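PDB 5UEB: NegoA.19184.a from Neisseria gonorrhoeae, which is of unknown function, a hypothetical bacterial protein that carries a domain of the uncharacterised DUF4265 family. Local coordinates for residues 12-17 / 65-70; 25-30 / 45-50. All coordinates share one frame; numbering follows the deposited sequence.

Contact 1: 12-17 / 65-70; sequences KLTVVY and MLFFDH. With EDO (1,2-ethanediol), chain M.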
ATOM      1  N   LYS B  12      10.528  18.631  -1.385  1.00 10.25           N
ATOM      2  CA  LYS B  12       9.085  18.475  -1.283  1.00 10.73           C
ATOM      3  C   LYS B  12       8.659  17.295  -2.139  1.00  9.91           C
ATOM      4  O   LYS B  12       9.224  17.043  -3.214  1.00 11.98           O
ATOM      5  CB  LYS B  12       8.351  19.703  -1.842  1.00 13.29           C
ATOM      6  CG  LYS B  12       8.886  21.052  -1.420  1.00 23.08           C
ATOM      7  CD  LYS B  12       8.487  21.371  -0.012  1.00 23.40           C
ATOM      8  CE  LYS B  12       8.664  22.863   0.258  1.00 24.57           C
ATOM      9  NZ  LYS B  12       8.457  23.162   1.697  1.00 22.43           N
ATOM     10  N   LEU B  13       7.634  16.592  -1.664  1.00 11.26           N
ATOM     11  CA  LEU B  13       7.082  15.437  -2.352  1.00 12.62           C
ATOM     12  C   LEU B  13       5.574  15.608  -2.466  1.00 11.63           C
ATOM     13  O   LEU B  13       4.933  16.059  -1.516  1.00 13.09           O
ATOM     14  CB  LEU B  13       7.350  14.224  -1.465  1.00 17.88           C
ATOM     15  CG  LEU B  13       7.128  12.858  -2.058  1.00 25.41           C
ATOM     16  CD1 LEU B  13       7.989  12.765  -3.282  1.00 29.73           C
ATOM     17  CD2 LEU B  13       7.532  11.858  -1.012  1.00 20.17           C
ATOM     18  N   THR B  14       5.004  15.240  -3.618  1.00 10.76           N
ATOM     19  CA  THR B  14       3.549  15.166  -3.772  1.00 10.22           C
ATOM     20  C   THR B  14       3.081  13.723  -3.587  1.00 11.52           C
ATOM     21  O   THR B  14       3.611  12.810  -4.218  1.00 11.71           O
ATOM     22  CB  THR B  14       3.115  15.682  -5.144  1.00 16.78           C
ATOM     23  OG1 THR B  14       3.471  17.064  -5.261  1.00 17.57           O
ATOM     24  CG2 THR B  14       1.595  15.531  -5.328  1.00 16.41           C
ATOM     25  N   VAL B  15       2.106  13.524  -2.699  1.00 11.30           N
ATOM     26  CA  VAL B  15       1.454  12.232  -2.512  1.00 13.19           C
ATOM     27  C   VAL B  15       0.097  12.301  -3.198  1.00 10.76           C
ATOM     28  O   VAL B  15      -0.756  13.108  -2.810  1.00 12.83           O
ATOM     29  CB  VAL B  15       1.273  11.903  -1.021  1.00 13.33           C
ATOM     30  CG1 VAL B  15       0.647  10.511  -0.853  1.00 16.03           C
ATOM     31  CG2 VAL B  15       2.590  11.975  -0.292  1.00 16.36           C
ATOM     32  N   VAL B  16      -0.107  11.468  -4.216  1.00 11.89           N
ATOM     33  CA  VAL B  16      -1.413  11.325  -4.854  1.00 11.99           C
ATOM     34  C   VAL B  16      -2.171  10.228  -4.119  1.00 14.15           C
ATOM     35  O   VAL B  16      -1.616   9.154  -3.844  1.00 17.53           O
ATOM     36  CB  VAL B  16      -1.264  10.991  -6.348  1.00 14.27           C
ATOM     37  CG1 VAL B  16      -2.634  10.853  -7.007  1.00 17.05           C
ATOM     38  CG2 VAL B  16      -0.460  12.064  -7.059  1.00 17.09           C
ATOM     39  N   TYR B  17      -3.420  10.511  -3.751  1.00 12.32           N
ATOM     40  CA  TYR B  17      -4.199   9.564  -2.961  1.00 12.31           C
ATOM     41  C   TYR B  17      -5.672   9.750  -3.296  1.00 12.98           C
ATOM     42  O   TYR B  17      -6.065  10.726  -3.939  1.00 12.98           O
ATOM     43  CB  TYR B  17      -3.940   9.748  -1.448  1.00 12.74           C
ATOM     44  CG  TYR B  17      -4.408  11.083  -0.912  1.00 13.79           C
ATOM     45  CD1 TYR B  17      -3.654  12.239  -1.095  1.00 13.45           C
ATOM     46  CD2 TYR B  17      -5.612  11.192  -0.228  1.00 14.03           C
ATOM     47  CE1 TYR B  17      -4.098  13.467  -0.639  1.00 13.52           C
ATOM     48  CE2 TYR B  17      -6.065  12.425   0.249  1.00 12.54           C
ATOM     49  CZ  TYR B  17      -5.297  13.558   0.042  1.00 14.66           C
ATOM     50  OH  TYR B  17      -5.751  14.777   0.494  1.00 15.39           O
ATOM     51  N   MET B  65       8.794  17.281 -11.194  1.00 19.35           N
ATOM     52  CA  MET B  65       8.312  17.255  -9.821  1.00 17.62           C
ATOM     53  C   MET B  65       8.567  15.877  -9.222  1.00 15.73           C
ATOM     54  O   MET B  65       8.761  14.895  -9.941  1.00 16.67           O
ATOM     55  CB  MET B  65       6.816  17.601  -9.773  1.00 20.64           C
ATOM     56  CG  MET B  65       6.529  19.053 -10.094  1.00 24.01           C
ATOM     57  SD  MET B  65       4.764  19.330 -10.314  1.00 38.56           S
ATOM     58  CE  MET B  65       4.446  18.282 -11.729  1.00 45.54           C
ATOM     59  N   LEU B  66       8.566  15.798  -7.893  1.00 14.73           N
ATOM     60  CA  LEU B  66       8.793  14.534  -7.197  1.00 12.03           C
ATOM     61  C   LEU B  66       7.507  14.010  -6.570  1.00 12.63           C
ATOM     62  O   LEU B  66       6.759  14.765  -5.934  1.00 14.44           O
ATOM     63  CB  LEU B  66       9.858  14.672  -6.105  1.00 11.73           C
ATOM     64  CG  LEU B  66      11.217  15.190  -6.564  1.00 12.63           C
ATOM     65  CD1 LEU B  66      12.137  15.304  -5.351  1.00 15.09           C
ATOM     66  CD2 LEU B  66      11.856  14.304  -7.637  1.00 13.95           C
ATOM     67  N   PHE B  67       7.271  12.703  -6.729  1.00 11.26           N
ATOM     68  CA  PHE B  67       6.040  12.057  -6.278  1.00 11.51           C
ATOM     69  C   PHE B  67       6.341  10.854  -5.401  1.00 14.31           C
ATOM     70  O   PHE B  67       7.286  10.110  -5.653  1.00 14.12           O
ATOM     71  CB  PHE B  67       5.180  11.603  -7.462  1.00 14.10           C
ATOM     72  CG  PHE B  67       4.681  12.735  -8.286  1.00 15.23           C
ATOM     73  CD1 PHE B  67       5.427  13.214  -9.357  1.00 16.86           C
ATOM     74  CD2 PHE B  67       3.477  13.341  -7.976  1.00 17.20           C
ATOM     75  CE1 PHE B  67       4.964  14.277 -10.115  1.00 19.35           C
ATOM     76  CE2 PHE B  67       3.007  14.400  -8.724  1.00 20.30           C
ATOM     77  CZ  PHE B  67       3.759  14.871  -9.796  1.00 22.13           C
ATOM     78  N   PHE B  68       5.509  10.656  -4.380  1.00 13.40           N
ATOM     79  CA  PHE B  68       5.598   9.443  -3.576  1.00 13.59           C
ATOM     80  C   PHE B  68       5.394   8.229  -4.472  1.00 12.50           C
ATOM     81  O   PHE B  68       4.469   8.198  -5.289  1.00 14.80           O
ATOM     82  CB  PHE B  68       4.496   9.465  -2.512  1.00 12.31           C
ATOM     83  CG  PHE B  68       4.282   8.134  -1.825  1.00 12.09           C
ATOM     84  CD1 PHE B  68       5.101   7.745  -0.773  1.00 14.87           C
ATOM     85  CD2 PHE B  68       3.265   7.285  -2.225  1.00 18.28           C
ATOM     86  CE1 PHE B  68       4.912   6.526  -0.144  1.00 12.87           C
ATOM     87  CE2 PHE B  68       3.069   6.058  -1.602  1.00 18.42           C
ATOM     88  CZ  PHE B  68       3.894   5.685  -0.547  1.00 15.55           C
ATOM     89  N   ASP B  69       6.237   7.212  -4.306  1.00 13.64           N
ATOM     90  CA  ASP B  69       6.028   5.952  -5.007  1.00 13.99           C
ATOM     91  C   ASP B  69       5.655   4.801  -4.085  1.00 14.69           C
ATOM     92  O   ASP B  69       4.636   4.139  -4.312  1.00 16.81           O
ATOM     93  CB  ASP B  69       7.240   5.556  -5.855  1.00 15.94           C
ATOM     94  CG  ASP B  69       6.906   4.422  -6.804  1.00 19.63           C
ATOM     95  OD1 ASP B  69       6.312   4.696  -7.866  1.00 26.69           O
ATOM     96  OD2 ASP B  69       7.185   3.261  -6.470  1.00 20.06           O
ATOM     97  N   HIS B  70       6.471   4.522  -3.067  1.00 13.48           N
ATOM     98  CA  HIS B  70       6.160   3.460  -2.119  1.00 14.31           C
ATOM     99  C   HIS B  70       6.952   3.678  -0.838  1.00 12.96           C
ATOM    100  O   HIS B  70       7.934   4.425  -0.808  1.00 15.16           O
ATOM    101  CB  HIS B  70       6.421   2.061  -2.711  1.00 16.49           C
ATOM    102  CG  HIS B  70       7.847   1.810  -3.107  1.00 17.05           C
ATOM    103  ND1 HIS B  70       8.347   2.144  -4.349  1.00 19.53           N
ATOM    104  CD2 HIS B  70       8.867   1.218  -2.439  1.00 19.62           C
ATOM    105  CE1 HIS B  70       9.617   1.784  -4.422  1.00 21.92           C
ATOM    106  NE2 HIS B  70       9.958   1.220  -3.276  1.00 21.78           N
TER
HETATM  107  C1  EDO M 206       6.350  18.398  -5.325  0.50 19.56           C
HETATM  108  O1  EDO M 206       5.835  17.350  -6.159  0.50 21.81           O
HETATM  109  C2  EDO M 206       7.361  19.203  -6.133  0.50 24.40           C
HETATM  110  O2  EDO M 206       8.469  18.357  -6.465  0.50 24.17           O
HETATM  111  O   HOH W   1       1.974   9.553  -5.274  1.00 20.46           O
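Thr-14 is held by its backbone between Leu-66 and Phe-68. Thr-14 N donates to Leu-66 O at 2.9 Å with an N-H...O angle of 174°, and Thr-14 O accepts from Phe-68 N, also at 2.9 Å. Both bonds fall on the neighbours of Phe-67, which is the pattern of a parallel bridge, and Phe-67 CA adds a CA-H...O contact to Thr-14 O at 3.3 Å. The Thr-14 and Phe-67 side chains run side by side in the same direction, with Thr-14 CB 3.7 Å from Phe-67 CD2. On the buried side, Leu-13 has CG anti to its backbone N (chi1 -168°), which lays CD1 against the Phe-67 to Phe-68 peptide, while Val-15 CG2 packs on Phe-68 CB.

The strands diverge at 52°, so the direct pairing stops after one bridge. Beyond it a water spans the gap, accepting from Val-16 N at 3.0 Å and donating to Phe-68 O at 2.8 Å. At the other end sits a 1,2-ethanediol, probably from the crystallisation liquor, which takes the Leu-66 N-H on O2 at 2.9 Å and gives a bond from O1 to Leu-66 O.

Further out, Leu-13 and Phe-68 both rest on Val-57 of strand 56-62. In the second subunit, tag residue His-8 stacks on the Phe-67 ring, and Lys-10 makes a salt bridge with Asp-69. The geometry joins the first and last strands of the antiparallel meander, consistent with a sheet curled into a small barrel. Chemically, two direct N-H...O bonds hold Thr-14, and past them water satisfies Val-16 N and Phe-68 O.

Contact 2: 25-30 / 45-50; sequences AEEILS and PLFAPN. With EDO (1,2-ethanediol), chain N.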
ATOM      1  N   ALA B  25      -6.844  13.147  -5.060  1.00 13.05           N
ATOM      2  CA  ALA B  25      -6.386  14.312  -4.316  1.00 13.72           C
ATOM      3  C   ALA B  25      -4.868  14.265  -4.236  1.00 14.37           C
ATOM      4  O   ALA B  25      -4.246  13.238  -4.514  1.00 13.99           O
ATOM      5  CB  ALA B  25      -6.999  14.355  -2.910  1.00 16.05           C
ATOM      6  N   GLU B  26      -4.270  15.395  -3.861  1.00 14.04           N
ATOM      7  CA  GLU B  26      -2.822  15.498  -3.746  1.00 14.40           C
ATOM      8  C   GLU B  26      -2.480  16.232  -2.459  1.00 13.16           C
ATOM      9  O   GLU B  26      -3.134  17.220  -2.115  1.00 15.29           O
ATOM     10  CB  GLU B  26      -2.238  16.272  -4.938  1.00 14.68           C
ATOM     11  CG  GLU B  26      -2.422  15.555  -6.260  1.00 21.40           C
ATOM     12  CD  GLU B  26      -1.822  16.301  -7.432  1.00 25.32           C
ATOM     13  OE1 GLU B  26      -1.056  17.261  -7.202  1.00 27.29           O
ATOM     14  OE2 GLU B  26      -2.125  15.926  -8.584  1.00 31.65           O
ATOM     15  N   GLU B  27      -1.455  15.749  -1.748  1.00 10.74           N
ATOM     16  CA  GLU B  27      -0.906  16.457  -0.594  1.00 10.79           C
ATOM     17  C   GLU B  27       0.602  16.572  -0.761  1.00 11.49           C
ATOM     18  O   GLU B  27       1.271  15.576  -1.044  1.00 11.71           O
ATOM     19  CB  GLU B  27      -1.208  15.721   0.721  1.00 12.33           C
ATOM     20  CG  GLU B  27      -0.558  16.410   1.914  1.00 13.74           C
ATOM     21  CD  GLU B  27      -0.993  15.872   3.261  1.00 14.77           C
ATOM     22  OE1 GLU B  27      -0.508  16.422   4.259  1.00 14.07           O
ATOM     23  OE2 GLU B  27      -1.807  14.925   3.331  1.00 13.97           O
ATOM     24  N   ILE B  28       1.143  17.778  -0.569  1.00 11.03           N
ATOM     25  CA  ILE B  28       2.587  18.010  -0.645  1.00 10.03           C
ATOM     26  C   ILE B  28       3.171  17.942   0.756  1.00 10.76           C
ATOM     27  O   ILE B  28       2.645  18.568   1.685  1.00 13.21           O
ATOM     28  CB  ILE B  28       2.907  19.363  -1.298  1.00 10.86           C
ATOM     29  CG1 ILE B  28       2.357  19.386  -2.719  1.00 13.08           C
ATOM     30  CG2 ILE B  28       4.432  19.601  -1.308  1.00 12.36           C
ATOM     31  CD1 ILE B  28       2.526  20.729  -3.424  1.00 17.53           C
ATOM     32  N   LEU B  29       4.255  17.177   0.917  1.00 10.46           N
ATOM     33  CA  LEU B  29       4.938  17.024   2.198  1.00  9.91           C
ATOM     34  C   LEU B  29       6.385  17.491   2.088  1.00 12.49           C
ATOM     35  O   LEU B  29       7.094  17.144   1.137  1.00 12.82           O
ATOM     36  CB  LEU B  29       4.933  15.560   2.650  1.00 11.56           C
ATOM     37  CG  LEU B  29       3.560  14.965   2.961  1.00 13.18           C
ATOM     38  CD1 LEU B  29       3.691  13.462   3.150  1.00 13.97           C
ATOM     39  CD2 LEU B  29       2.959  15.603   4.194  1.00 13.94           C
ATOM     40  N   SER B  30       6.822  18.263   3.072  1.00 10.23           N
ATOM     41  CA  SER B  30       8.208  18.695   3.141  0.71  9.73           C
ATOM     42  C   SER B  30       9.067  17.613   3.782  1.00 12.04           C
ATOM     43  O   SER B  30       8.611  16.853   4.642  1.00 11.55           O
ATOM     44  CB  SER B  30       8.322  19.976   3.968  0.71 11.98           C
ATOM     45  OG  SER B  30       7.598  21.036   3.368  0.71 14.32           O
ATOM     46  N   PRO B  45       1.481  14.109   7.969  1.00 11.48           N
ATOM     47  CA  PRO B  45       0.525  14.172   6.854  1.00 10.94           C
ATOM     48  C   PRO B  45      -0.865  14.543   7.355  1.00 12.83           C
ATOM     49  O   PRO B  45      -1.359  13.979   8.333  1.00 12.59           O
ATOM     50  CB  PRO B  45       0.554  12.746   6.282  1.00 12.63           C
ATOM     51  CG  PRO B  45       1.906  12.188   6.722  1.00 13.33           C
ATOM     52  CD  PRO B  45       2.094  12.773   8.103  1.00 11.93           C
ATOM     53  N   LEU B  46      -1.491  15.515   6.683  1.00 11.96           N
ATOM     54  CA  LEU B  46      -2.813  15.978   7.090  1.00 13.06           C
ATOM     55  C   LEU B  46      -3.913  15.041   6.615  1.00 12.32           C
ATOM     56  O   LEU B  46      -4.876  14.795   7.350  1.00 13.72           O
ATOM     57  CB  LEU B  46      -3.074  17.391   6.557  1.00 12.81           C
ATOM     58  CG  LEU B  46      -2.300  18.520   7.242  1.00 14.87           C
ATOM     59  CD1 LEU B  46      -2.522  19.828   6.475  1.00 18.95           C
ATOM     60  CD2 LEU B  46      -2.757  18.654   8.690  1.00 16.60           C
ATOM     61  N   PHE B  47      -3.804  14.530   5.384  1.00 12.62           N
ATOM     62  CA  PHE B  47      -4.912  13.805   4.761  1.00 12.59           C
ATOM     63  C   PHE B  47      -4.499  12.490   4.110  1.00 13.94           C
ATOM     64  O   PHE B  47      -5.287  11.535   4.096  1.00 16.06           O
ATOM     65  CB  PHE B  47      -5.579  14.677   3.696  1.00 17.41           C
ATOM     66  CG  PHE B  47      -6.093  15.977   4.223  1.00 18.26           C
ATOM     67  CD1 PHE B  47      -7.217  16.012   5.027  1.00 24.03           C
ATOM     68  CD2 PHE B  47      -5.448  17.163   3.917  1.00 23.43           C
ATOM     69  CE1 PHE B  47      -7.688  17.211   5.520  1.00 30.49           C
ATOM     70  CE2 PHE B  47      -5.916  18.362   4.408  1.00 26.25           C
ATOM     71  CZ  PHE B  47      -7.028  18.382   5.213  1.00 25.77           C
ATOM     72  N   ALA B  48      -3.305  12.431   3.538  1.00 14.38           N
ATOM     73  CA  ALA B  48      -2.897  11.231   2.828  1.00 14.21           C
ATOM     74  C   ALA B  48      -2.793  10.076   3.818  1.00 14.04           C
ATOM     75  O   ALA B  48      -2.202  10.239   4.896  1.00 15.64           O
ATOM     76  CB  ALA B  48      -1.557  11.444   2.125  1.00 16.10           C
ATOM     77  N   PRO B  49      -3.361   8.920   3.511  1.00 13.61           N
ATOM     78  CA  PRO B  49      -3.344   7.805   4.459  1.00 14.70           C
ATOM     79  C   PRO B  49      -2.057   6.990   4.386  1.00 16.40           C
ATOM     80  O   PRO B  49      -1.282   7.068   3.429  1.00 14.79           O
ATOM     81  CB  PRO B  49      -4.539   6.955   4.004  1.00 17.83           C
ATOM     82  CG  PRO B  49      -4.631   7.215   2.533  1.00 18.92           C
ATOM     83  CD  PRO B  49      -4.240   8.664   2.353  1.00 16.01           C
ATOM     84  N   ASN B  50      -1.845   6.202   5.443  1.00 13.52           N
ATOM     85  CA  ASN B  50      -0.790   5.192   5.520  1.00 14.79           C
ATOM     86  C   ASN B  50       0.615   5.778   5.572  1.00 12.50           C
ATOM     87  O   ASN B  50       1.579   5.099   5.207  1.00 15.80           O
ATOM     88  CB  ASN B  50      -0.917   4.134   4.416  1.00 16.32           C
ATOM     89  CG  ASN B  50      -2.305   3.526   4.358  1.00 22.06           C
ATOM     90  OD1 ASN B  50      -2.962   3.535   3.319  1.00 36.06           O
ATOM     91  ND2 ASN B  50      -2.757   3.007   5.484  1.00 23.60           N
TER
HETATM   92  C1  EDO N 207      -0.080   5.102   0.702  1.00 42.44           C
HETATM   93  O1  EDO N 207       1.083   4.291   0.910  1.00 47.76           O
HETATM   94  C2  EDO N 207       0.293   6.576   0.577  1.00 33.29           C
HETATM   95  O2  EDO N 207      -0.894   7.360   0.405  1.00 35.54           O
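The carboxylate of Glu-27 is the flat group that carries this contact, and three successive backbone amides of the loop 45-50 converge on its oxygens. Leu-46 N reaches Glu-27 OE1 at 2.8 Å on the syn lone pair. Phe-47 N meets Glu-27 OE2 at 2.9 Å, also from the syn side but lifted 26° out of the carboxylate plane, whereas Ala-48 N approaches Glu-27 OE2 at 2.9 Å nearly in line with the C-O bond. OE2 thus accepts two of the three bonds. The Phe-47 ring stands oblique to Glu-27 OE2 and meets the ring of Tyr-110, their planes inclined by about 35°.

Glu-27 can reach the loop because a chi1 of 176° swings CG away from the backbone N and the chain runs out extended from there to the carboxylate. Its side chain crosses that of Leu-46 at about a right angle, with Glu-27 OE1 3.6 Å from Leu-46 CB. Two residues along the strand, Leu-29 points the same way and packs against Pro-45, Leu-29 CD2 to Pro-45 CA at 3.9 Å and Leu-29 CD1 to Pro-45 CG at 4.2 Å.

The outward carbonyls of the loop are held as well: Pro-45 O accepts from Ser-112 OG, and Leu-46 O is bonded to Tyr-110 OH. Arg-104 offers OE1 only a long, weak ion pair. Buried as it is, the carboxylate is satisfied mainly by peptide N-H groups, an arrangement that would be expected to favour the ionised form and that fixes the irregular loop to the strand.

Overall arrangement
The centres of contacts 1 and 2 lie about 9 Å apart, and neighbouring strands 10-18 and 24-33 of the five-stranded antiparallel sheet connect them. Leu-13 O to Leu-29 N and Val-15 N to Glu-27 O, each 2.8 Å, are probable hydrogen bonds between them, and Tyr-17 OH packs on Phe-47 CB. In chain order the segments run 12-17, 25-30, 45-50, 65-70, so contact 2 forms within the span that contact 1 brackets. Contact 2 pins the loop between strands 39-41 and 56-62, which also bonds to Tyr-110 and Ser-112 of the four-stranded sheet. Contact 1 is consistent with closure of the five-stranded sheet between its outer strands, while contact 2 lies where that sheet meets the other.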